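Local structure of bifunctional cytochrome P450/NADPH--P450 reductase (Deinococcus aerius, 7F3H) at residues L359-P362 / A363-H367; E376-I379 / D380-T383; M184-T187 / M188-S192. The protein is a self-sufficient P450 fusion enzyme that probably hydroxylates its substrates at a haem in this domain, with electrons from NADPH delivered by an attached reductase. All coordinates share one frame; numbering follows the deposited sequence.

Contact 1: L359-P362 / A363-H367; sequences LLIP and ALHRH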
ATOM      1  N   LEU A 359      -8.467  10.814   6.796  1.00 22.09           N
ATOM      2  CA  LEU A 359      -8.851   9.663   7.615  1.00 23.99           C
ATOM      3  C   LEU A 359      -7.635   9.162   8.390  1.00 26.06           C
ATOM      4  O   LEU A 359      -6.688   8.618   7.799  1.00 29.64           O
ATOM      5  CB  LEU A 359      -9.439   8.543   6.764  1.00 23.24           C
ATOM      6  CG  LEU A 359     -10.468   8.865   5.686  1.00 27.22           C
ATOM      7  CD1 LEU A 359     -10.931   7.591   5.044  1.00 26.70           C
ATOM      8  CD2 LEU A 359     -11.643   9.571   6.296  1.00 29.99           C
ATOM      9  N   LEU A 360      -7.675   9.271   9.715  1.00 25.23           N
ATOM     10  CA  LEU A 360      -6.537   8.851  10.542  1.00 29.53           C
ATOM     11  C   LEU A 360      -6.628   7.340  10.796  1.00 27.70           C
ATOM     12  O   LEU A 360      -7.038   6.868  11.860  1.00 28.87           O
ATOM     13  CB  LEU A 360      -6.501   9.678  11.825  1.00 26.57           C
ATOM     14  CG  LEU A 360      -5.298   9.497  12.737  1.00 31.09           C
ATOM     15  CD1 LEU A 360      -3.964   9.806  12.016  1.00 25.58           C
ATOM     16  CD2 LEU A 360      -5.485  10.360  13.986  1.00 23.79           C
ATOM     17  N   ILE A 361      -6.170   6.584   9.781  1.00 23.11           N
ATOM     18  CA  ILE A 361      -6.409   5.134   9.746  1.00 25.09           C
ATOM     19  C   ILE A 361      -5.935   4.414  11.002  1.00 30.59           C
ATOM     20  O   ILE A 361      -6.687   3.580  11.530  1.00 28.51           O
ATOM     21  CB  ILE A 361      -5.790   4.539   8.469  1.00 25.64           C
ATOM     22  CG1 ILE A 361      -6.377   5.134   7.181  1.00 22.37           C
ATOM     23  CG2 ILE A 361      -5.940   3.013   8.441  1.00 25.24           C
ATOM     24  CD1 ILE A 361      -7.911   4.842   6.958  1.00 22.52           C
ATOM     25  N   PRO A 362      -4.731   4.643  11.525  1.00 29.78           N
ATOM     26  CA  PRO A 362      -4.356   3.942  12.758  1.00 29.46           C
ATOM     27  C   PRO A 362      -5.315   4.196  13.904  1.00 30.69           C
ATOM     28  O   PRO A 362      -5.646   3.263  14.649  1.00 32.51           O
ATOM     29  CB  PRO A 362      -2.956   4.480  13.068  1.00 22.17           C
ATOM     30  CG  PRO A 362      -2.481   5.026  11.814  1.00 31.26           C
ATOM     31  CD  PRO A 362      -3.637   5.493  11.034  1.00 30.18           C
ATOM     32  N   ALA A 363      -5.770   5.441  14.072  1.00 30.95           N
ATOM     33  CA  ALA A 363      -6.693   5.722  15.159  1.00 29.07           C
ATOM     34  C   ALA A 363      -8.053   5.084  14.890  1.00 29.20           C
ATOM     35  O   ALA A 363      -8.705   4.593  15.818  1.00 29.82           O
ATOM     36  CB  ALA A 363      -6.806   7.229  15.369  1.00 23.98           C
ATOM     37  N   LEU A 364      -8.503   5.098  13.627  1.00 31.45           N
ATOM     38  CA  LEU A 364      -9.768   4.460  13.247  1.00 29.26           C
ATOM     39  C   LEU A 364      -9.712   2.941  13.420  1.00 30.94           C
ATOM     40  O   LEU A 364     -10.657   2.311  13.930  1.00 26.28           O
ATOM     41  CB  LEU A 364     -10.110   4.834  11.806  1.00 27.59           C
ATOM     42  CG  LEU A 364     -11.268   4.081  11.144  1.00 27.54           C
ATOM     43  CD1 LEU A 364     -12.624   4.445  11.732  1.00 29.01           C
ATOM     44  CD2 LEU A 364     -11.248   4.345   9.693  1.00 24.88           C
ATOM     45  N   HIS A 365      -8.626   2.329  12.952  1.00 27.36           N
ATOM     46  CA  HIS A 365      -8.460   0.890  13.008  1.00 28.02           C
ATOM     47  C   HIS A 365      -8.343   0.383  14.435  1.00 30.18           C
ATOM     48  O   HIS A 365      -8.375  -0.840  14.652  1.00 29.29           O
ATOM     49  CB  HIS A 365      -7.241   0.513  12.189  1.00 28.32           C
ATOM     50  CG  HIS A 365      -7.519   0.407  10.724  1.00 25.89           C
ATOM     51  ND1 HIS A 365      -6.593  -0.076   9.827  1.00 27.87           N
ATOM     52  CD2 HIS A 365      -8.634   0.681  10.005  1.00 29.09           C
ATOM     53  CE1 HIS A 365      -7.123  -0.092   8.614  1.00 29.45           C
ATOM     54  NE2 HIS A 365      -8.364   0.359   8.696  1.00 28.77           N
ATOM     55  N   ARG A 366      -8.145   1.295  15.392  1.00 27.84           N
ATOM     56  CA  ARG A 366      -8.015   0.986  16.806  1.00 28.58           C
ATOM     57  C   ARG A 366      -9.042   1.714  17.673  1.00 29.08           C
ATOM     58  O   ARG A 366      -8.808   1.906  18.868  1.00 32.29           O
ATOM     59  CB  ARG A 366      -6.612   1.356  17.268  1.00 29.03           C
ATOM     60  CG  ARG A 366      -5.546   0.500  16.698  1.00 30.16           C
ATOM     61  CD  ARG A 366      -4.273   0.946  17.326  1.00 34.45           C
ATOM     62  NE  ARG A 366      -3.130   0.480  16.576  1.00 40.71           N
ATOM     63  CZ  ARG A 366      -2.156  -0.247  17.109  1.00 39.75           C
ATOM     64  NH1 ARG A 366      -2.225  -0.566  18.392  1.00 33.65           N
ATOM     65  NH2 ARG A 366      -1.129  -0.658  16.357  1.00 40.84           N
ATOM     66  N   HIS A 367     -10.148   2.157  17.113  1.00 28.88           N
ATOM     67  CA  HIS A 367     -11.098   2.937  17.905  1.00 33.93           C
ATOM     68  C   HIS A 367     -11.840   2.033  18.882  1.00 31.23           C
ATOM     69  O   HIS A 367     -12.461   1.057  18.453  1.00 30.40           O
ATOM     70  CB  HIS A 367     -12.104   3.659  17.009  1.00 30.02           C
ATOM     71  CG  HIS A 367     -12.765   4.814  17.691  1.00 31.45           C
ATOM     72  ND1 HIS A 367     -13.571   4.651  18.799  1.00 34.89           N
ATOM     73  CD2 HIS A 367     -12.697   6.148  17.469  1.00 30.62           C
ATOM     74  CE1 HIS A 367     -14.013   5.831  19.199  1.00 31.36           C
ATOM     75  NE2 HIS A 367     -13.482   6.756  18.418  1.00 37.20           N
TER
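The imidazole of His365 carries the methyl branch CG2 of Ile361 over one face, 3.3 Å above the ring plane and displaced toward the rim at CE1, a CH-pi contact. The two side chains run alongside each other because CG of His365 stands beside its own backbone N (chi1 -82°), which turns the ring back along the helix. NE2 accepts from Lys396 N and ND1 makes a weak bond to Leu326 O, so both nitrogens are used in a buried place. Pro362 O lies near the edge of the Arg366 guanidinium, but CB and CG of Arg366, each 3.4 Å away, touch it; NH1 forms a salt bridge with Asp375, and Phe328 adds a cation-pi contact. Two backbone bonds build the short helix: Leu364 N to Leu360 O (2.9 Å) and His365 N to Ile361 O (2.7 Å). Proline suits the first turn, where no N-H is needed, and the small Ala363 lets CD2 of Leu360 reach its CB at 3.7 Å. This turn, probably the K' helix of P450s, begins where strand 356-359 leaves the sheet. Leu360 and Ala363 pack on helix 28-38, Leu364 meets helix 59-65, and Arg327 of helix 317-329 binds His365 O.

Contact 2: E376-I379 / D380-T383; sequences EFDI and DRWT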
ATOM      1  N   GLU A 376      -4.831  -5.169  20.900  1.00 35.32           N
ATOM      2  CA  GLU A 376      -4.499  -6.589  20.942  1.00 40.34           C
ATOM      3  C   GLU A 376      -4.518  -7.195  19.534  1.00 40.33           C
ATOM      4  O   GLU A 376      -5.482  -7.006  18.779  1.00 35.96           O
ATOM      5  CB  GLU A 376      -5.489  -7.307  21.856  1.00 36.96           C
ATOM      6  CG  GLU A 376      -5.195  -8.770  22.183  1.00 50.34           C
ATOM      7  CD  GLU A 376      -6.027  -9.257  23.381  1.00 62.77           C
ATOM      8  OE1 GLU A 376      -6.086  -8.526  24.406  1.00 55.17           O
ATOM      9  OE2 GLU A 376      -6.658 -10.343  23.269  1.00 63.49           O
ATOM     10  N   PHE A 377      -3.429  -7.886  19.168  1.00 35.77           N
ATOM     11  CA  PHE A 377      -3.362  -8.589  17.888  1.00 33.28           C
ATOM     12  C   PHE A 377      -4.155  -9.884  17.998  1.00 31.73           C
ATOM     13  O   PHE A 377      -3.810 -10.766  18.789  1.00 38.25           O
ATOM     14  CB  PHE A 377      -1.910  -8.854  17.484  1.00 30.72           C
ATOM     15  CG  PHE A 377      -1.739  -9.357  16.053  1.00 32.81           C
ATOM     16  CD1 PHE A 377      -1.816 -10.708  15.759  1.00 30.84           C
ATOM     17  CD2 PHE A 377      -1.480  -8.480  15.012  1.00 31.55           C
ATOM     18  CE1 PHE A 377      -1.653 -11.167  14.457  1.00 32.30           C
ATOM     19  CE2 PHE A 377      -1.311  -8.942  13.698  1.00 26.57           C
ATOM     20  CZ  PHE A 377      -1.402 -10.274  13.419  1.00 24.08           C
ATOM     21  N   ASP A 378      -5.219 -10.000  17.205  1.00 34.37           N
ATOM     22  CA  ASP A 378      -6.141 -11.127  17.331  1.00 36.88           C
ATOM     23  C   ASP A 378      -6.679 -11.460  15.941  1.00 31.21           C
ATOM     24  O   ASP A 378      -7.479 -10.701  15.388  1.00 26.97           O
ATOM     25  CB  ASP A 378      -7.256 -10.768  18.329  1.00 32.60           C
ATOM     26  CG  ASP A 378      -8.225 -11.923  18.622  1.00 39.30           C
ATOM     27  OD1 ASP A 378      -8.131 -13.004  17.993  1.00 37.27           O
ATOM     28  OD2 ASP A 378      -9.102 -11.726  19.498  1.00 39.19           O
ATOM     29  N   ILE A 379      -6.249 -12.601  15.381  1.00 28.74           N
ATOM     30  CA  ILE A 379      -6.664 -12.969  14.029  1.00 24.05           C
ATOM     31  C   ILE A 379      -8.070 -13.548  13.996  1.00 34.55           C
ATOM     32  O   ILE A 379      -8.693 -13.610  12.912  1.00 33.03           O
ATOM     33  CB  ILE A 379      -5.666 -13.938  13.365  1.00 26.29           C
ATOM     34  CG1 ILE A 379      -5.591 -15.279  14.077  1.00 29.01           C
ATOM     35  CG2 ILE A 379      -4.233 -13.375  13.302  1.00 28.70           C
ATOM     36  CD1 ILE A 379      -4.987 -16.353  13.187  1.00 26.27           C
ATOM     37  N   ASP A 380      -8.634 -13.913  15.158  1.00 37.70           N
ATOM     38  CA  ASP A 380     -10.003 -14.433  15.149  1.00 37.77           C
ATOM     39  C   ASP A 380     -11.040 -13.347  14.871  1.00 34.23           C
ATOM     40  O   ASP A 380     -12.190 -13.680  14.571  1.00 40.01           O
ATOM     41  CB  ASP A 380     -10.335 -15.119  16.487  1.00 39.56           C
ATOM     42  CG  ASP A 380      -9.820 -16.563  16.560  1.00 37.92           C
ATOM     43  OD1 ASP A 380      -9.176 -17.019  15.590  1.00 36.52           O
ATOM     44  OD2 ASP A 380     -10.046 -17.243  17.592  1.00 44.34           O
ATOM     45  N   ARG A 381     -10.664 -12.061  14.939  1.00 32.96           N
ATOM     46  CA  ARG A 381     -11.548 -10.997  14.481  1.00 29.47           C
ATOM     47  C   ARG A 381     -12.006 -11.226  13.060  1.00 31.02           C
ATOM     48  O   ARG A 381     -13.011 -10.634  12.654  1.00 31.24           O
ATOM     49  CB  ARG A 381     -10.865  -9.622  14.538  1.00 29.89           C
ATOM     50  CG  ARG A 381     -10.356  -9.232  15.903  1.00 34.18           C
ATOM     51  CD  ARG A 381      -9.507  -7.950  15.895  1.00 30.91           C
ATOM     52  NE  ARG A 381      -9.864  -7.176  17.078  1.00 37.60           N
ATOM     53  CZ  ARG A 381      -9.080  -6.980  18.127  1.00 32.55           C
ATOM     54  NH1 ARG A 381      -7.860  -7.466  18.167  1.00 37.87           N
ATOM     55  NH2 ARG A 381      -9.528  -6.280  19.140  1.00 35.52           N
ATOM     56  N   TRP A 382     -11.285 -12.058  12.290  1.00 28.42           N
ATOM     57  CA  TRP A 382     -11.426 -12.083  10.841  1.00 25.70           C
ATOM     58  C   TRP A 382     -11.997 -13.390  10.307  1.00 30.14           C
ATOM     59  O   TRP A 382     -12.025 -13.580   9.079  1.00 31.35           O
ATOM     60  CB  TRP A 382     -10.062 -11.771  10.195  1.00 29.32           C
ATOM     61  CG  TRP A 382      -9.588 -10.406  10.616  1.00 28.56           C
ATOM     62  CD1 TRP A 382      -8.585 -10.113  11.505  1.00 25.92           C
ATOM     63  CD2 TRP A 382     -10.152  -9.149  10.216  1.00 30.86           C
ATOM     64  NE1 TRP A 382      -8.487  -8.752  11.672  1.00 28.68           N
ATOM     65  CE2 TRP A 382      -9.432  -8.136  10.893  1.00 27.84           C
ATOM     66  CE3 TRP A 382     -11.187  -8.780   9.332  1.00 28.42           C
ATOM     67  CZ2 TRP A 382      -9.718  -6.780  10.729  1.00 26.29           C
ATOM     68  CZ3 TRP A 382     -11.471  -7.426   9.161  1.00 27.02           C
ATOM     69  CH2 TRP A 382     -10.731  -6.441   9.854  1.00 27.51           C
ATOM     70  N   THR A 383     -12.512 -14.273  11.181  1.00 30.31           N
ATOM     71  CA  THR A 383     -13.322 -15.399  10.709  1.00 31.93           C
ATOM     72  C   THR A 383     -14.573 -14.843  10.027  1.00 33.38           C
ATOM     73  O   THR A 383     -14.994 -13.722  10.314  1.00 33.03           O
ATOM     74  CB  THR A 383     -13.729 -16.312  11.872  1.00 30.04           C
ATOM     75  OG1 THR A 383     -14.742 -15.658  12.646  1.00 34.62           O
ATOM     76  CG2 THR A 383     -12.534 -16.620  12.795  1.00 27.00           C
TER
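Asp378 reaches forward with OD1 to the backbone N of Asp380, 3.0 Å away, in an Asx turn. Its CG lies opposite the backbone N (chi1 -176°), which carries the carboxylate along the chain in the direction of that N-H. The donor comes from above the carboxylate plane, 41° out of it, and the N-H...O angle is 145°. A short 3-10 turn follows, its backbone bonds less certain. Arg381 N gives a weak bond of 3.5 Å to Asp378 O, and Trp382 N reaches Ile379 O at 3.1 Å, though the placing of that nitrogen is less sure. The aliphatic part of Arg381 lies against the same Asp378 carbonyl, with CG 3.3 Å from the O, so the long side chain folds back over the turn. NH1 thereby arrives at Glu376 O, although the modelled separation is too short to be trusted in detail. With an alanine in place of Asp378, the N-H of Asp380 would probably lose its side-chain acceptor and the turn be freer to shift.

Partners in neighbouring parts of the chain complete the network. Glu324 also takes Arg381 NH1, in a salt bridge through OE2, which accepts Asp378 N as well, while its OE1 accepts Trp382 NE1; Arg381 NH2 goes to Asn373 O. Arg320 pairs with Asp380 OD1 and also binds Ile379 O, and Thr383 OG1 caps Asn386 N at the start of the next helix. Arginine suits its place because one planar group can serve several acceptors, and tryptophan because a large buried ring still offers one N-H. The Ile-Asp-Arg-Trp sequence fits the PERF position, so Arg381, with Glu324 and the arginine of the ExxR motif, probably forms the Glu-Arg-Arg triad characteristic of the P450 fold.

Contact 3: M184-T187 / M188-S192; sequences MHHT and MTMNS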
ATOM      1  N   MET A 184      10.514   8.761  -6.602  1.00 31.58           N
ATOM      2  CA  MET A 184       9.574   8.665  -5.475  1.00 31.12           C
ATOM      3  C   MET A 184      10.062   9.475  -4.275  1.00 32.60           C
ATOM      4  O   MET A 184       9.313  10.284  -3.688  1.00 39.47           O
ATOM      5  CB  MET A 184       9.372   7.201  -5.100  1.00 26.95           C
ATOM      6  CG  MET A 184       8.521   6.432  -6.125  1.00 31.66           C
ATOM      7  SD  MET A 184       6.823   7.044  -6.106  1.00 42.49           S
ATOM      8  CE  MET A 184       6.123   5.894  -4.904  1.00 41.89           C
ATOM      9  N   HIS A 185      11.322   9.270  -3.889  1.00 25.18           N
ATOM     10  CA  HIS A 185      11.875  10.043  -2.783  1.00 33.43           C
ATOM     11  C   HIS A 185      11.782  11.551  -3.049  1.00 38.59           C
ATOM     12  O   HIS A 185      11.342  12.333  -2.186  1.00 37.72           O
ATOM     13  CB  HIS A 185      13.324   9.631  -2.541  1.00 30.20           C
ATOM     14  CG  HIS A 185      13.985  10.408  -1.450  1.00 35.40           C
ATOM     15  ND1 HIS A 185      13.758  10.155  -0.111  1.00 39.66           N
ATOM     16  CD2 HIS A 185      14.821  11.473  -1.497  1.00 31.01           C
ATOM     17  CE1 HIS A 185      14.463  11.004   0.619  1.00 35.43           C
ATOM     18  NE2 HIS A 185      15.111  11.818  -0.198  1.00 36.45           N
ATOM     19  N   HIS A 186      12.184  11.979  -4.247  1.00 34.04           N
ATOM     20  CA  HIS A 186      12.162  13.406  -4.553  1.00 38.33           C
ATOM     21  C   HIS A 186      10.736  13.949  -4.570  1.00 37.61           C
ATOM     22  O   HIS A 186      10.498  15.097  -4.168  1.00 36.25           O
ATOM     23  CB  HIS A 186      12.861  13.664  -5.888  1.00 34.56           C
ATOM     24  CG  HIS A 186      13.193  15.099  -6.110  1.00 37.35           C
ATOM     25  ND1 HIS A 186      12.471  15.907  -6.960  1.00 37.01           N
ATOM     26  CD2 HIS A 186      14.137  15.889  -5.544  1.00 38.28           C
ATOM     27  CE1 HIS A 186      12.981  17.125  -6.937  1.00 44.06           C
ATOM     28  NE2 HIS A 186      13.994  17.140  -6.086  1.00 38.67           N
ATOM     29  N   THR A 187       9.780  13.122  -5.007  1.00 32.12           N
ATOM     30  CA  THR A 187       8.383  13.540  -5.022  1.00 39.18           C
ATOM     31  C   THR A 187       7.899  13.860  -3.619  1.00 37.90           C
ATOM     32  O   THR A 187       7.245  14.890  -3.408  1.00 39.20           O
ATOM     33  CB  THR A 187       7.508  12.441  -5.646  1.00 34.96           C
ATOM     34  OG1 THR A 187       7.670  12.416  -7.071  1.00 30.63           O
ATOM     35  CG2 THR A 187       6.047  12.632  -5.288  1.00 32.78           C
ATOM     36  N   MET A 188       8.283  13.039  -2.635  1.00 34.93           N
ATOM     37  CA  MET A 188       7.882  13.377  -1.265  1.00 44.16           C
ATOM     38  C   MET A 188       8.628  14.608  -0.759  1.00 45.36           C
ATOM     39  O   MET A 188       8.072  15.385   0.025  1.00 52.34           O
ATOM     40  CB  MET A 188       8.099  12.201  -0.298  1.00 48.02           C
ATOM     41  CG  MET A 188       7.362  10.915  -0.664  1.00 44.18           C
ATOM     42  SD  MET A 188       5.582  11.142  -0.936  1.00 61.78           S
ATOM     43  CE  MET A 188       5.343  10.208  -2.459  1.00 52.51           C
ATOM     44  N   THR A 189       9.858  14.834  -1.243  1.00 46.58           N
ATOM     45  CA  THR A 189      10.617  16.025  -0.843  1.00 48.29           C
ATOM     46  C   THR A 189       9.936  17.308  -1.321  1.00 52.17           C
ATOM     47  O   THR A 189       9.919  18.320  -0.606  1.00 53.75           O
ATOM     48  CB  THR A 189      12.042  15.950  -1.416  1.00 43.11           C
ATOM     49  OG1 THR A 189      12.837  15.028  -0.662  1.00 41.85           O
ATOM     50  CG2 THR A 189      12.719  17.332  -1.479  1.00 46.91           C
ATOM     51  N   MET A 190       9.347  17.267  -2.525  1.00 53.51           N
ATOM     52  CA  MET A 190       8.678  18.443  -3.088  1.00 61.84           C
ATOM     53  C   MET A 190       7.460  18.860  -2.269  1.00 65.85           C
ATOM     54  O   MET A 190       7.080  20.041  -2.272  1.00 69.19           O
ATOM     55  CB  MET A 190       8.260  18.173  -4.532  1.00 48.25           C
ATOM     56  CG  MET A 190       9.346  18.438  -5.529  1.00 52.93           C
ATOM     57  SD  MET A 190       8.984  17.766  -7.154  1.00 52.49           S
ATOM     58  CE  MET A 190       8.377  19.234  -7.995  1.00 50.76           C
ATOM     59  N   ASN A 191       6.839  17.916  -1.559  1.00 60.68           N
ATOM     60  CA  ASN A 191       5.672  18.252  -0.754  1.00 69.60           C
ATOM     61  C   ASN A 191       6.008  19.162   0.428  1.00 77.54           C
ATOM     62  O   ASN A 191       5.084  19.649   1.088  1.00 82.29           O
ATOM     63  CB  ASN A 191       4.996  16.961  -0.275  1.00 65.31           C
ATOM     64  CG  ASN A 191       4.380  16.150  -1.430  1.00 63.26           C
ATOM     65  OD1 ASN A 191       3.814  16.705  -2.375  1.00 55.48           O
ATOM     66  ND2 ASN A 191       4.503  14.829  -1.353  1.00 64.13           N
ATOM     67  N   SER A 192       7.292  19.415   0.704  1.00 75.10           N
ATOM     68  CA  SER A 192       7.690  20.328   1.769  1.00 80.81           C
ATOM     69  C   SER A 192       8.651  21.380   1.232  1.00 90.51           C
ATOM     70  O   SER A 192       8.298  22.113   0.299  1.00 83.59           O
ATOM     71  CB  SER A 192       8.318  19.552   2.923  1.00 84.79           C
ATOM     72  OG  SER A 192       7.439  18.531   3.368  1.00 91.31           O
TER
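In Met190, CG beside the backbone N (chi1 -85°) and an extended second torsion (chi2 167°) carry SD to the imidazole of His186. The side chains cross, and the sulfur meets the ring neither over its face nor at its edge: SD is 4.0 Å from ND1 and 4.7 Å from the ring centroid, 58° off the normal. It is a loose Met-aromatic contact one helical turn apart.

One residue earlier, Thr189 has its hydroxyl beside its own N, aimed back down the helix at His185 O. OG1 makes a weak bond of 3.4 Å to that oxygen, which also receives Thr189 N at 3.1 Å, so a single carbonyl takes two donors from one residue. Such a bond lets threonine sit on an exposed flank of a helix with its hydroxyl engaged. Met188 N to Met184 O (3.1 Å) and Met190 N to His186 O (3.0 Å) continue the alpha-helical pattern, with a weak second bond from Met190 N to Thr187 O. The flexible chain of Met188 doubles back until CE touches CG2 of the buried Thr187 at 3.8 Å. The hydroxyl of Thr187 is satisfied by Ala183 O, a turn back, and by the phenol of Tyr208.

Around it, Met184 and Met188 touch Leu442, Met184 also meets Ile82 of helix 80-86, and Asn191 OD1 accepts from Asn81. Helix 199-227 covers His186 and Met190. Methionines suit these faces because their unbranched chains can mould to several neighbours. The place fits the C-terminal end of the F helix, next to the F-G loop, a region that commonly lines the substrate channel in P450s.

Contact 1 is the most buried of the three, while contacts 2 and 3 each mix buried and exposed residues. Contacts 1 and 2 follow each other closely along the chain, lie about 16 Å apart between centres, and share helix 317-329 as a neighbour. Contact 3 lies on the opposite side of the chain's centre from contact 2, about 36 Å between centres, and rests on other helices. The chemistry follows: contact 1 combines apolar packing with a buried polar ring whose nitrogens both have partners, contact 2 relies on charges and carbonyls in a loop with a 3-10 turn, and contact 3 uses sulfur and methyl groups along a regular helix nearing its end.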